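Local coordinates for protein serine acetyltransferase (Entamoeba histolytica, PDB 3Q1X) that probably transfers an acetyl group to the side-chain hydroxyl of serine, a step in cysteine biosynthesis, and is caught here with L-serine bound, at residues K173-I178 with I192-R197; G205-Q210 with K237-I242; G245-I250 with D261-V266. One frame throughout, in Å; residues are numbered along the deposited sequence.

How the interactions relate
Interactions 1, 2 and 3 follow one another along the chain, each joining successive coils of a left-handed parallel beta helix. Interactions 1 and 3, with centres about 14 Å apart, reach the sheet that holds strands 177-178, 197-198, 248-250 and 264-266, and share a corner at which His175 and Trp195 stack, Tyr229 continues the stack, and His247 lies next with its ring nearly parallel to Tyr229. Interaction 2 lies on another sheet, between strands 203-205 and 237-239, about 21 Å from interaction 1 and 19 Å from interaction 3, centre to centre. The loop that leaves it supplies Ala206 and His208 to the serine pocket and docks on a neighbouring subunit at Trp195, Arg197 and Arg249, linking three subunits into a trimer.

Interaction 1: residues K173-I178 with I192-R197; sequences KGHFFI and IGEWCR
Segments 173-178 and 192-197 run side by side in parallel, Phe177 facing Arg197 with their CA atoms 4.9 Å apart, and main-chain bonds join them before, within and after a corner: Lys173 N to Ile192 O, Trp195 N to Gly174 O, and Phe177 N to Cys196 O. His175 and Trp195 both take left-handed backbone angles, so the two segments turn the same way and bring their rings together. The rings form an offset stack, with centroids 4.2 Å apart and planes at 17°. His175 CB adds a CH-pi contact, standing 3.5 Å from the centroid of the five-membered ring of Trp195, almost straight over its face. Beyond the indole lies Tyr229, which continues the stack, and Ala109 of helix 82-113 touches both side chains.

Glu194 folds back at chi2 (82°), which carries its carboxylate across to segment 173-178; there OE2 accepts a weak hydrogen bond of 3.1 Å from Gly174 N and lies 3.4 Å from Lys173 CB. Inside the corner, Phe176 meets Cys196 edge-on, with CB of the cysteine near the plane of the ring and 3.8 Å from Phe176 CD1. The ring gets there because CG is anti to the backbone N (chi1 -177°), and Ile192 CG2 lies obliquely beyond it. Two waters bridge the segments. The first donates to Gly174 O and Gly193 O and accepts from Cys196 N, giving Gly174 O a second partner beside Trp195 N and tying Gly193 O and Cys196 N into the same bridge; the second links His175 O to Cys196 O, weakly on the latter side. Successive coils superposed in this way, with equivalent residues stacked at a corner, are the hallmark of the left-handed beta helix of hexapeptide-repeat transferases.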
ATOM      1  N   LYS A 173      -9.534 -11.488  19.021  1.00 18.89           N
ATOM      2  CA  LYS A 173     -10.906 -11.913  19.261  1.00 19.48           C
ATOM      3  C   LYS A 173     -11.879 -11.268  18.270  1.00 19.26           C
ATOM      4  O   LYS A 173     -11.453 -10.545  17.369  1.00 19.15           O
ATOM      5  CB  LYS A 173     -11.310 -11.647  20.715  1.00 20.00           C
ATOM      6  CG  LYS A 173     -10.505 -12.492  21.711  1.00 21.19           C
ATOM      7  CD  LYS A 173     -11.147 -12.516  23.087  1.00 24.74           C
ATOM      8  CE  LYS A 173     -10.419 -13.488  24.008  1.00 26.26           C
ATOM      9  NZ  LYS A 173     -10.221 -12.917  25.380  1.00 27.63           N
ATOM     10  N   GLY A 174     -13.173 -11.554  18.432  1.00 19.50           N
ATOM     11  CA  GLY A 174     -14.202 -11.112  17.491  1.00 19.31           C
ATOM     12  C   GLY A 174     -14.631  -9.663  17.613  1.00 19.34           C
ATOM     13  O   GLY A 174     -14.095  -8.910  18.422  1.00 18.78           O
ATOM     14  N   HIS A 175     -15.629  -9.291  16.817  1.00 18.93           N
ATOM     15  CA  HIS A 175     -16.084  -7.908  16.692  1.00 18.88           C
ATOM     16  C   HIS A 175     -14.907  -6.957  16.472  1.00 18.97           C
ATOM     17  O   HIS A 175     -14.825  -5.892  17.090  1.00 19.21           O
ATOM     18  CB  HIS A 175     -16.912  -7.479  17.920  1.00 19.10           C
ATOM     19  CG  HIS A 175     -18.160  -8.280  18.123  1.00 18.81           C
ATOM     20  ND1 HIS A 175     -19.382  -7.898  17.615  1.00 18.58           N
ATOM     21  CD2 HIS A 175     -18.374  -9.440  18.785  1.00 18.71           C
ATOM     22  CE1 HIS A 175     -20.298  -8.787  17.957  1.00 18.28           C
ATOM     23  NE2 HIS A 175     -19.711  -9.735  18.665  1.00 21.18           N
ATOM     24  N   PHE A 176     -14.002  -7.362  15.589  1.00 18.80           N
ATOM     25  CA  PHE A 176     -12.776  -6.639  15.334  1.00 18.70           C
ATOM     26  C   PHE A 176     -12.945  -5.749  14.109  1.00 18.46           C
ATOM     27  O   PHE A 176     -13.495  -6.175  13.088  1.00 19.26           O
ATOM     28  CB  PHE A 176     -11.617  -7.626  15.145  1.00 18.82           C
ATOM     29  CG  PHE A 176     -10.280  -6.973  14.938  1.00 18.04           C
ATOM     30  CD1 PHE A 176      -9.753  -6.101  15.884  1.00 18.84           C
ATOM     31  CD2 PHE A 176      -9.549  -7.233  13.794  1.00 19.11           C
ATOM     32  CE1 PHE A 176      -8.508  -5.490  15.683  1.00 19.72           C
ATOM     33  CE2 PHE A 176      -8.294  -6.635  13.582  1.00 18.60           C
ATOM     34  CZ  PHE A 176      -7.776  -5.759  14.532  1.00 18.67           C
ATOM     35  N   PHE A 177     -12.476  -4.511  14.215  1.00 18.18           N
ATOM     36  CA  PHE A 177     -12.577  -3.557  13.106  1.00 17.57           C
ATOM     37  C   PHE A 177     -11.349  -2.676  12.962  1.00 17.49           C
ATOM     38  O   PHE A 177     -10.977  -1.952  13.889  1.00 18.42           O
ATOM     39  CB  PHE A 177     -13.835  -2.697  13.260  1.00 17.47           C
ATOM     40  CG  PHE A 177     -14.037  -1.673  12.156  1.00 17.89           C
ATOM     41  CD1 PHE A 177     -13.891  -2.012  10.806  1.00 18.80           C
ATOM     42  CD2 PHE A 177     -14.435  -0.378  12.476  1.00 18.51           C
ATOM     43  CE1 PHE A 177     -14.101  -1.060   9.798  1.00 20.56           C
ATOM     44  CE2 PHE A 177     -14.657   0.581  11.479  1.00 19.67           C
ATOM     45  CZ  PHE A 177     -14.486   0.240  10.138  1.00 20.26           C
ATOM     46  N   ILE A 178     -10.721  -2.745  11.788  1.00 16.95           N
ATOM     47  CA  ILE A 178      -9.702  -1.792  11.381  1.00 16.37           C
ATOM     48  C   ILE A 178     -10.330  -0.861  10.333  1.00 16.53           C
ATOM     49  O   ILE A 178     -10.692  -1.302   9.250  1.00 16.23           O
ATOM     50  CB  ILE A 178      -8.443  -2.479  10.782  1.00 16.57           C
ATOM     51  CG1 ILE A 178      -7.753  -3.370  11.821  1.00 16.12           C
ATOM     52  CG2 ILE A 178      -7.477  -1.436  10.244  1.00 15.67           C
ATOM     53  CD1 ILE A 178      -6.887  -4.459  11.226  1.00 17.04           C
ATOM     54  N   ILE A 192      -5.227  -9.354  21.304  1.00 20.47           N
ATOM     55  CA  ILE A 192      -6.261  -8.330  21.208  1.00 20.27           C
ATOM     56  C   ILE A 192      -7.618  -8.925  21.570  1.00 20.30           C
ATOM     57  O   ILE A 192      -8.021  -9.945  21.019  1.00 20.53           O
ATOM     58  CB  ILE A 192      -6.332  -7.725  19.778  1.00 20.23           C
ATOM     59  CG1 ILE A 192      -5.006  -7.059  19.408  1.00 20.80           C
ATOM     60  CG2 ILE A 192      -7.494  -6.748  19.657  1.00 19.88           C
ATOM     61  CD1 ILE A 192      -4.905  -6.670  17.930  1.00 20.64           C
ATOM     62  N   GLY A 193      -8.328  -8.275  22.480  1.00 20.30           N
ATOM     63  CA  GLY A 193      -9.621  -8.767  22.926  1.00 20.64           C
ATOM     64  C   GLY A 193     -10.754  -8.461  21.961  1.00 21.18           C
ATOM     65  O   GLY A 193     -10.526  -8.107  20.795  1.00 20.78           O
ATOM     66  N   GLU A 194     -11.979  -8.603  22.461  1.00 21.01           N
ATOM     67  CA  GLU A 194     -13.198  -8.377  21.696  1.00 21.07           C
ATOM     68  C   GLU A 194     -13.432  -6.884  21.495  1.00 20.63           C
ATOM     69  O   GLU A 194     -12.996  -6.071  22.314  1.00 20.22           O
ATOM     70  CB  GLU A 194     -14.392  -8.981  22.459  1.00 21.11           C
ATOM     71  CG  GLU A 194     -15.628  -9.294  21.628  1.00 23.20           C
ATOM     72  CD  GLU A 194     -15.542 -10.624  20.894  1.00 26.16           C
ATOM     73  OE1 GLU A 194     -16.395 -10.867  20.015  1.00 26.30           O
ATOM     74  OE2 GLU A 194     -14.626 -11.427  21.188  1.00 27.16           O
ATOM     75  N   TRP A 195     -14.130  -6.525  20.417  1.00 20.56           N
ATOM     76  CA  TRP A 195     -14.536  -5.141  20.177  1.00 20.57           C
ATOM     77  C   TRP A 195     -13.372  -4.154  20.162  1.00 20.74           C
ATOM     78  O   TRP A 195     -13.414  -3.109  20.815  1.00 21.53           O
ATOM     79  CB  TRP A 195     -15.616  -4.707  21.184  1.00 20.38           C
ATOM     80  CG  TRP A 195     -16.978  -5.119  20.783  1.00 20.11           C
ATOM     81  CD1 TRP A 195     -17.729  -6.110  21.334  1.00 19.71           C
ATOM     82  CD2 TRP A 195     -17.770  -4.535  19.747  1.00 19.37           C
ATOM     83  NE1 TRP A 195     -18.950  -6.185  20.705  1.00 19.47           N
ATOM     84  CE2 TRP A 195     -19.001  -5.227  19.724  1.00 20.23           C
ATOM     85  CE3 TRP A 195     -17.558  -3.491  18.832  1.00 21.07           C
ATOM     86  CZ2 TRP A 195     -20.019  -4.915  18.814  1.00 19.93           C
ATOM     87  CZ3 TRP A 195     -18.573  -3.180  17.924  1.00 19.34           C
ATOM     88  CH2 TRP A 195     -19.787  -3.891  17.927  1.00 20.84           C
ATOM     89  N   CYS A 196     -12.327  -4.495  19.420  1.00 20.56           N
ATOM     90  CA  CYS A 196     -11.214  -3.581  19.231  1.00 20.28           C
ATOM     91  C   CYS A 196     -11.446  -2.808  17.949  1.00 19.88           C
ATOM     92  O   CYS A 196     -11.748  -3.392  16.902  1.00 19.77           O
ATOM     93  CB  CYS A 196      -9.879  -4.319  19.189  1.00 20.70           C
ATOM     94  SG  CYS A 196      -8.455  -3.224  19.237  1.00 21.71           S
ATOM     95  N   ARG A 197     -11.355  -1.488  18.051  1.00 19.40           N
ATOM     96  CA  ARG A 197     -11.495  -0.604  16.906  1.00 19.32           C
ATOM     97  C   ARG A 197     -10.171   0.104  16.674  1.00 19.28           C
ATOM     98  O   ARG A 197      -9.689   0.827  17.544  1.00 18.84           O
ATOM     99  CB  ARG A 197     -12.605   0.419  17.156  1.00 19.49           C
ATOM    100  CG  ARG A 197     -12.973   1.260  15.950  1.00 21.03           C
ATOM    101  CD  ARG A 197     -14.136   2.180  16.286  1.00 23.48           C
ATOM    102  NE  ARG A 197     -15.340   1.432  16.642  1.00 24.24           N
ATOM    103  CZ  ARG A 197     -16.434   1.957  17.184  1.00 24.99           C
ATOM    104  NH1 ARG A 197     -16.498   3.255  17.466  1.00 24.93           N
ATOM    105  NH2 ARG A 197     -17.467   1.174  17.456  1.00 26.54           N
TER
HETATM  106  O   HOH W   1     -11.704  -7.095  18.394  1.00 19.18           O
HETATM  107  O   HOH W   2     -14.538  -3.145  16.833  1.00 19.38           O

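Interaction 2: residues G205-Q210 with K237-I242; sequences GAMHFQ and KVLGNI. With SER (serine), chain B.
Leu239 lies against Gly205, Ala206 and Met207, and its two methyl groups divide the work. CD2 rests on the main chain, 3.7 Å from Gly205 C and 3.8 Å from Ala206 N, while CD1 turns to Met207. With CG beside its own backbone N (chi1 -54°), the leucine spreads both branches over the start of the opposing segment. Met207 answers with more than its tip: CG already lies 3.6 Å from Leu239 CD1, and the bend at chi3 (-60°) brings CE back to 3.5 Å from the same methyl. Trp255, from strand 255-256, touches both side chains, and Gly233 of a neighbouring subunit packs on the methionine.

Gly205 contributes main chain alone. Its N donates a nearly straight bond of 3.0 Å to Val238 O, and its O accepts one of 2.9 Å from Gly240 N, the alternating pattern of a parallel bridge. This is the last rung between strands 203-205 and 237-239, neighbours in one sheet of the left-handed beta helix; past it segment 205-210 leaves the coil as a long loop, whereas segment 237-242 turns at Gly240 into the next side of the helix.

Where the loop departs, the serine pocket begins. Ala206 O lies 3.3 Å from CB of the bound serine, and the imidazole of His208 presents an edge to the ligand. Arg222 of the same chain and Asp114 and Asp179 of a neighbouring subunit hydrogen-bond to that serine, which places the pocket at a subunit interface. Farther along, His208 O accepts a bond from Arg197 of the neighbour, and Gln210 NE2 donates to Trp195 O there.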
ATOM      1  N   GLY A 205       2.902  -3.206  18.570  1.00 22.77           N
ATOM      2  CA  GLY A 205       4.143  -3.864  18.198  1.00 23.44           C
ATOM      3  C   GLY A 205       5.318  -3.618  19.110  1.00 23.72           C
ATOM      4  O   GLY A 205       5.165  -3.518  20.325  1.00 23.70           O
ATOM      5  N   ALA A 206       6.500  -3.544  18.500  1.00 24.58           N
ATOM      6  CA  ALA A 206       7.746  -3.387  19.224  1.00 25.09           C
ATOM      7  C   ALA A 206       8.782  -2.676  18.364  1.00 26.04           C
ATOM      8  O   ALA A 206       8.691  -2.687  17.134  1.00 25.75           O
ATOM      9  CB  ALA A 206       8.273  -4.757  19.669  1.00 25.17           C
ATOM     10  N   MET A 207       9.754  -2.053  19.028  1.00 26.95           N
ATOM     11  CA  MET A 207      10.929  -1.484  18.374  1.00 28.16           C
ATOM     12  C   MET A 207      12.172  -2.094  18.971  1.00 28.27           C
ATOM     13  O   MET A 207      12.208  -2.381  20.167  1.00 28.54           O
ATOM     14  CB  MET A 207      11.018   0.011  18.625  1.00 28.75           C
ATOM     15  CG  MET A 207       9.980   0.835  17.963  1.00 30.61           C
ATOM     16  SD  MET A 207      10.437   2.547  18.203  1.00 31.70           S
ATOM     17  CE  MET A 207      10.448   2.725  19.994  1.00 33.14           C
ATOM     18  N   HIS A 208      13.208  -2.258  18.157  1.00 28.23           N
ATOM     19  CA  HIS A 208      14.457  -2.796  18.662  1.00 28.68           C
ATOM     20  C   HIS A 208      15.639  -1.905  18.326  1.00 29.41           C
ATOM     21  O   HIS A 208      16.130  -1.880  17.198  1.00 29.13           O
ATOM     22  CB  HIS A 208      14.656  -4.226  18.176  1.00 28.50           C
ATOM     23  CG  HIS A 208      13.518  -5.125  18.538  1.00 28.08           C
ATOM     24  ND1 HIS A 208      12.608  -5.584  17.612  1.00 28.34           N
ATOM     25  CD2 HIS A 208      13.108  -5.598  19.737  1.00 27.71           C
ATOM     26  CE1 HIS A 208      11.700  -6.324  18.223  1.00 27.43           C
ATOM     27  NE2 HIS A 208      11.982  -6.351  19.513  1.00 28.54           N
ATOM     28  N   PHE A 209      16.072  -1.156  19.330  1.00 30.51           N
ATOM     29  CA  PHE A 209      17.246  -0.314  19.187  1.00 31.71           C
ATOM     30  C   PHE A 209      18.488  -1.182  19.137  1.00 32.22           C
ATOM     31  O   PHE A 209      18.647  -2.120  19.929  1.00 31.93           O
ATOM     32  CB  PHE A 209      17.317   0.712  20.313  1.00 31.88           C
ATOM     33  CG  PHE A 209      16.162   1.663  20.322  1.00 33.32           C
ATOM     34  CD1 PHE A 209      16.032   2.625  19.327  1.00 34.50           C
ATOM     35  CD2 PHE A 209      15.191   1.585  21.311  1.00 35.10           C
ATOM     36  CE1 PHE A 209      14.958   3.508  19.324  1.00 35.09           C
ATOM     37  CE2 PHE A 209      14.111   2.461  21.320  1.00 35.52           C
ATOM     38  CZ  PHE A 209      13.997   3.429  20.326  1.00 35.95           C
ATOM     39  N   GLN A 210      19.357  -0.867  18.181  1.00 33.05           N
ATOM     40  CA  GLN A 210      20.509  -1.699  17.896  1.00 33.87           C
ATOM     41  C   GLN A 210      21.405  -1.892  19.110  1.00 34.84           C
ATOM     42  O   GLN A 210      21.902  -0.928  19.699  1.00 35.14           O
ATOM     43  CB  GLN A 210      21.314  -1.130  16.730  1.00 33.66           C
ATOM     44  CG  GLN A 210      20.648  -1.313  15.387  1.00 32.54           C
ATOM     45  CD  GLN A 210      21.446  -0.689  14.268  1.00 31.29           C
ATOM     46  OE1 GLN A 210      22.604  -1.050  14.040  1.00 31.07           O
ATOM     47  NE2 GLN A 210      20.832   0.256  13.561  1.00 28.66           N
ATOM     48  N   LYS A 237       1.148   4.725  18.659  1.00 23.64           N
ATOM     49  CA  LYS A 237       2.207   3.714  18.658  1.00 23.98           C
ATOM     50  C   LYS A 237       2.282   3.058  20.029  1.00 24.42           C
ATOM     51  O   LYS A 237       2.814   3.639  20.981  1.00 24.76           O
ATOM     52  CB  LYS A 237       3.575   4.309  18.272  1.00 23.72           C
ATOM     53  CG  LYS A 237       3.625   5.107  16.951  1.00 23.99           C
ATOM     54  CD  LYS A 237       3.010   4.332  15.788  1.00 24.70           C
ATOM     55  CE  LYS A 237       3.151   5.078  14.453  1.00 26.12           C
ATOM     56  NZ  LYS A 237       2.596   6.459  14.448  1.00 25.84           N
ATOM     57  N   VAL A 238       1.753   1.846  20.115  1.00 24.57           N
ATOM     58  CA  VAL A 238       1.700   1.105  21.373  1.00 24.84           C
ATOM     59  C   VAL A 238       2.756   0.014  21.306  1.00 25.04           C
ATOM     60  O   VAL A 238       2.645  -0.923  20.508  1.00 24.92           O
ATOM     61  CB  VAL A 238       0.291   0.517  21.621  1.00 24.74           C
ATOM     62  CG1 VAL A 238       0.196  -0.104  23.012  1.00 25.29           C
ATOM     63  CG2 VAL A 238      -0.767   1.602  21.453  1.00 25.46           C
ATOM     64  N   LEU A 239       3.799   0.152  22.123  1.00 25.29           N
ATOM     65  CA  LEU A 239       4.993  -0.659  21.944  1.00 25.60           C
ATOM     66  C   LEU A 239       5.434  -1.407  23.191  1.00 25.88           C
ATOM     67  O   LEU A 239       5.373  -0.883  24.303  1.00 26.34           O
ATOM     68  CB  LEU A 239       6.148   0.196  21.399  1.00 25.92           C
ATOM     69  CG  LEU A 239       5.889   0.997  20.111  1.00 25.62           C
ATOM     70  CD1 LEU A 239       7.045   1.909  19.812  1.00 27.04           C
ATOM     71  CD2 LEU A 239       5.616   0.101  18.900  1.00 25.18           C
ATOM     72  N   GLY A 240       5.887  -2.640  22.985  1.00 25.81           N
ATOM     73  CA  GLY A 240       6.480  -3.434  24.054  1.00 25.76           C
ATOM     74  C   GLY A 240       5.526  -4.432  24.673  1.00 25.53           C
ATOM     75  O   GLY A 240       4.324  -4.438  24.374  1.00 25.12           O
ATOM     76  N   ASN A 241       6.072  -5.279  25.543  1.00 25.60           N
ATOM     77  CA  ASN A 241       5.287  -6.268  26.265  1.00 26.06           C
ATOM     78  C   ASN A 241       4.530  -5.577  27.398  1.00 26.25           C
ATOM     79  O   ASN A 241       4.885  -5.698  28.575  1.00 26.20           O
ATOM     80  CB  ASN A 241       6.195  -7.385  26.802  1.00 25.98           C
ATOM     81  CG  ASN A 241       5.421  -8.467  27.554  1.00 26.75           C
ATOM     82  OD1 ASN A 241       4.191  -8.555  27.467  1.00 27.91           O
ATOM     83  ND2 ASN A 241       6.147  -9.294  28.304  1.00 29.24           N
ATOM     84  N   ILE A 242       3.485  -4.850  27.021  1.00 26.49           N
ATOM     85  CA  ILE A 242       2.710  -4.037  27.950  1.00 26.73           C
ATOM     86  C   ILE A 242       1.245  -4.453  27.896  1.00 27.33           C
ATOM     87  O   ILE A 242       0.809  -5.085  26.931  1.00 27.34           O
ATOM     88  CB  ILE A 242       2.851  -2.524  27.639  1.00 26.80           C
ATOM     89  CG1 ILE A 242       2.415  -2.222  26.195  1.00 26.06           C
ATOM     90  CG2 ILE A 242       4.288  -2.051  27.921  1.00 26.62           C
ATOM     91  CD1 ILE A 242       2.302  -0.748  25.873  1.00 25.95           C
TER
HETATM   92  N   SER B 314       9.342  -7.260  13.666  1.00 21.31           N
HETATM   93  CA  SER B 314       9.666  -6.848  15.066  1.00 21.92           C
HETATM   94  C   SER B 314       9.261  -7.934  16.051  1.00 21.93           C
HETATM   95  O   SER B 314       8.674  -8.946  15.672  1.00 21.85           O
HETATM   96  CB  SER B 314       8.966  -5.531  15.411  1.00 21.61           C
HETATM   97  OG  SER B 314       7.553  -5.691  15.429  1.00 22.96           O
HETATM   98  OXT SER B 314       9.513  -7.820  17.244  1.00 22.17           O

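Interaction 3: residues G245-I250 with D261-V266; sequences GSHVRI and DSNQTV
Arg249 and Thr265 project from the same face of two parallel strands, 248-250 and 264-266, whose axes approach to 4.7 Å at an angle of 8°. The arginine leaves its strand over the threonine. CB touches both threonine branches, at 3.8 Å from Thr265 OG1 and 3.9 Å from Thr265 CG2; CG passes more loosely by the hydroxyl, and CD comes closest, 3.3 Å from Thr265 OG1. Extended from CG to NE, the chain then leads away from Thr265. At the tip NH2 donates to Gln210 O of a neighbouring subunit, where Phe209 of that subunit packs on the same side chain.

Between the two strands the main chains are joined by Arg249 N to Gln264 O and Val266 N to Arg249 O, both nearly straight. At the corner Asn263 N bonds to Ser246 O, and a side chain joins in: Ser262 OG accepts a 2.8 Å bond from Ser246 N. The imidazole of His247 and the amide of Asn263 lie side by side with planes 12° apart, Asn263 OD1 being 3.5 Å from His247 CB.

Little hydrophobic packing joins the segments, Val248 CG2 meeting mainly the main chain of Asp261 and Ser262. Cohesion between these late coils therefore rests largely on backbone hydrogen bonds, while the arginine spends its polar end on holding the neighbouring subunit.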
ATOM      1  N   GLY A 245      -5.691  -2.200  29.312  1.00 28.59           N
ATOM      2  CA  GLY A 245      -6.909  -2.732  29.914  1.00 28.41           C
ATOM      3  C   GLY A 245      -8.118  -2.604  29.008  1.00 28.51           C
ATOM      4  O   GLY A 245      -8.007  -2.129  27.874  1.00 28.83           O
ATOM      5  N   SER A 246      -9.275  -3.025  29.512  1.00 28.46           N
ATOM      6  CA  SER A 246     -10.522  -2.928  28.763  1.00 28.29           C
ATOM      7  C   SER A 246     -11.072  -1.508  28.822  1.00 28.36           C
ATOM      8  O   SER A 246     -10.653  -0.709  29.666  1.00 27.99           O
ATOM      9  CB  SER A 246     -11.556  -3.937  29.279  1.00 28.47           C
ATOM     10  OG  SER A 246     -11.193  -5.265  28.927  1.00 29.03           O
ATOM     11  N   HIS A 247     -11.992  -1.194  27.910  1.00 28.47           N
ATOM     12  CA  HIS A 247     -12.653   0.115  27.864  1.00 28.76           C
ATOM     13  C   HIS A 247     -11.638   1.271  27.923  1.00 29.09           C
ATOM     14  O   HIS A 247     -11.783   2.213  28.706  1.00 29.61           O
ATOM     15  CB  HIS A 247     -13.727   0.227  28.964  1.00 28.79           C
ATOM     16  CG  HIS A 247     -14.820  -0.792  28.848  1.00 29.99           C
ATOM     17  ND1 HIS A 247     -14.801  -1.988  29.535  1.00 31.39           N
ATOM     18  CD2 HIS A 247     -15.967  -0.791  28.128  1.00 30.61           C
ATOM     19  CE1 HIS A 247     -15.885  -2.682  29.236  1.00 31.20           C
ATOM     20  NE2 HIS A 247     -16.609  -1.979  28.384  1.00 31.33           N
ATOM     21  N   VAL A 248     -10.604   1.167  27.091  1.00 28.86           N
ATOM     22  CA  VAL A 248      -9.572   2.189  26.978  1.00 28.85           C
ATOM     23  C   VAL A 248      -9.726   2.929  25.646  1.00 29.01           C
ATOM     24  O   VAL A 248      -9.947   2.311  24.605  1.00 28.97           O
ATOM     25  CB  VAL A 248      -8.148   1.571  27.100  1.00 28.71           C
ATOM     26  CG1 VAL A 248      -7.074   2.578  26.734  1.00 28.91           C
ATOM     27  CG2 VAL A 248      -7.912   1.041  28.519  1.00 29.25           C
ATOM     28  N   ARG A 249      -9.640   4.255  25.703  1.00 29.06           N
ATOM     29  CA  ARG A 249      -9.631   5.102  24.515  1.00 29.39           C
ATOM     30  C   ARG A 249      -8.234   5.699  24.359  1.00 29.40           C
ATOM     31  O   ARG A 249      -7.708   6.314  25.292  1.00 29.65           O
ATOM     32  CB  ARG A 249     -10.680   6.216  24.646  1.00 29.49           C
ATOM     33  CG  ARG A 249     -12.129   5.730  24.671  1.00 30.44           C
ATOM     34  CD  ARG A 249     -13.045   6.678  25.465  1.00 32.11           C
ATOM     35  NE  ARG A 249     -14.467   6.409  25.229  1.00 33.28           N
ATOM     36  CZ  ARG A 249     -15.361   7.311  24.819  1.00 33.02           C
ATOM     37  NH1 ARG A 249     -15.006   8.575  24.601  1.00 33.74           N
ATOM     38  NH2 ARG A 249     -16.623   6.946  24.629  1.00 34.70           N
ATOM     39  N   ILE A 250      -7.621   5.495  23.196  1.00 29.54           N
ATOM     40  CA  ILE A 250      -6.290   6.042  22.928  1.00 29.69           C
ATOM     41  C   ILE A 250      -6.355   7.113  21.845  1.00 30.08           C
ATOM     42  O   ILE A 250      -6.859   6.865  20.747  1.00 29.96           O
ATOM     43  CB  ILE A 250      -5.286   4.936  22.540  1.00 29.59           C
ATOM     44  CG1 ILE A 250      -5.134   3.939  23.695  1.00 29.47           C
ATOM     45  CG2 ILE A 250      -3.929   5.541  22.180  1.00 29.52           C
ATOM     46  CD1 ILE A 250      -4.728   2.545  23.259  1.00 29.14           C
ATOM     47  N   ASP A 261      -4.229   1.293  32.379  1.00 36.97           N
ATOM     48  CA  ASP A 261      -5.285   0.621  33.128  1.00 37.71           C
ATOM     49  C   ASP A 261      -6.657   0.775  32.479  1.00 37.96           C
ATOM     50  O   ASP A 261      -6.895   1.714  31.717  1.00 37.87           O
ATOM     51  CB  ASP A 261      -5.308   1.103  34.583  1.00 37.88           C
ATOM     52  CG  ASP A 261      -4.039   0.739  35.341  1.00 38.67           C
ATOM     53  OD1 ASP A 261      -3.298  -0.172  34.898  1.00 39.20           O
ATOM     54  OD2 ASP A 261      -3.786   1.365  36.392  1.00 40.12           O
ATOM     55  N   SER A 262      -7.545  -0.166  32.793  1.00 38.47           N
ATOM     56  CA  SER A 262      -8.915  -0.186  32.286  1.00 38.91           C
ATOM     57  C   SER A 262      -9.683   1.108  32.554  1.00 39.26           C
ATOM     58  O   SER A 262      -9.352   1.860  33.474  1.00 39.20           O
ATOM     59  CB  SER A 262      -9.678  -1.371  32.885  1.00 38.90           C
ATOM     60  OG  SER A 262      -9.272  -2.599  32.304  1.00 39.20           O
ATOM     61  N   ASN A 263     -10.705   1.349  31.730  1.00 39.77           N
ATOM     62  CA  ASN A 263     -11.621   2.491  31.868  1.00 40.52           C
ATOM     63  C   ASN A 263     -10.913   3.850  31.924  1.00 41.06           C
ATOM     64  O   ASN A 263     -11.015   4.590  32.910  1.00 41.24           O
ATOM     65  CB  ASN A 263     -12.590   2.292  33.046  1.00 40.61           C
ATOM     66  CG  ASN A 263     -13.310   0.956  32.988  1.00 40.74           C
ATOM     67  OD1 ASN A 263     -14.375   0.833  32.381  1.00 41.57           O
ATOM     68  ND2 ASN A 263     -12.722  -0.058  33.609  1.00 41.23           N
ATOM     69  N   GLN A 264     -10.203   4.157  30.841  1.00 41.71           N
ATOM     70  CA  GLN A 264      -9.364   5.346  30.744  1.00 42.27           C
ATOM     71  C   GLN A 264      -9.395   5.944  29.341  1.00 42.48           C
ATOM     72  O   GLN A 264      -9.596   5.226  28.357  1.00 42.36           O
ATOM     73  CB  GLN A 264      -7.912   4.992  31.079  1.00 42.36           C
ATOM     74  CG  GLN A 264      -7.573   4.971  32.558  1.00 43.34           C
ATOM     75  CD  GLN A 264      -6.080   5.089  32.805  1.00 44.39           C
ATOM     76  OE1 GLN A 264      -5.477   4.235  33.456  1.00 45.34           O
ATOM     77  NE2 GLN A 264      -5.473   6.149  32.278  1.00 44.98           N
ATOM     78  N   THR A 265      -9.190   7.258  29.265  1.00 42.63           N
ATOM     79  CA  THR A 265      -8.925   7.947  28.005  1.00 42.92           C
ATOM     80  C   THR A 265      -7.548   8.592  28.092  1.00 43.08           C
ATOM     81  O   THR A 265      -7.262   9.339  29.031  1.00 43.09           O
ATOM     82  CB  THR A 265      -9.985   9.028  27.690  1.00 42.86           C
ATOM     83  OG1 THR A 265     -11.291   8.440  27.705  1.00 43.11           O
ATOM     84  CG2 THR A 265      -9.738   9.651  26.316  1.00 42.88           C
ATOM     85  N   VAL A 266      -6.700   8.294  27.111  1.00 43.39           N
ATOM     86  CA  VAL A 266      -5.334   8.809  27.078  1.00 43.72           C
ATOM     87  C   VAL A 266      -5.146   9.785  25.913  1.00 44.01           C
ATOM     88  O   VAL A 266      -5.518   9.486  24.776  1.00 43.90           O
ATOM     89  CB  VAL A 266      -4.294   7.656  26.978  1.00 43.68           C
ATOM     90  CG1 VAL A 266      -2.871   8.190  27.071  1.00 43.73           C
ATOM     91  CG2 VAL A 266      -4.535   6.615  28.068  1.00 43.71           C
TER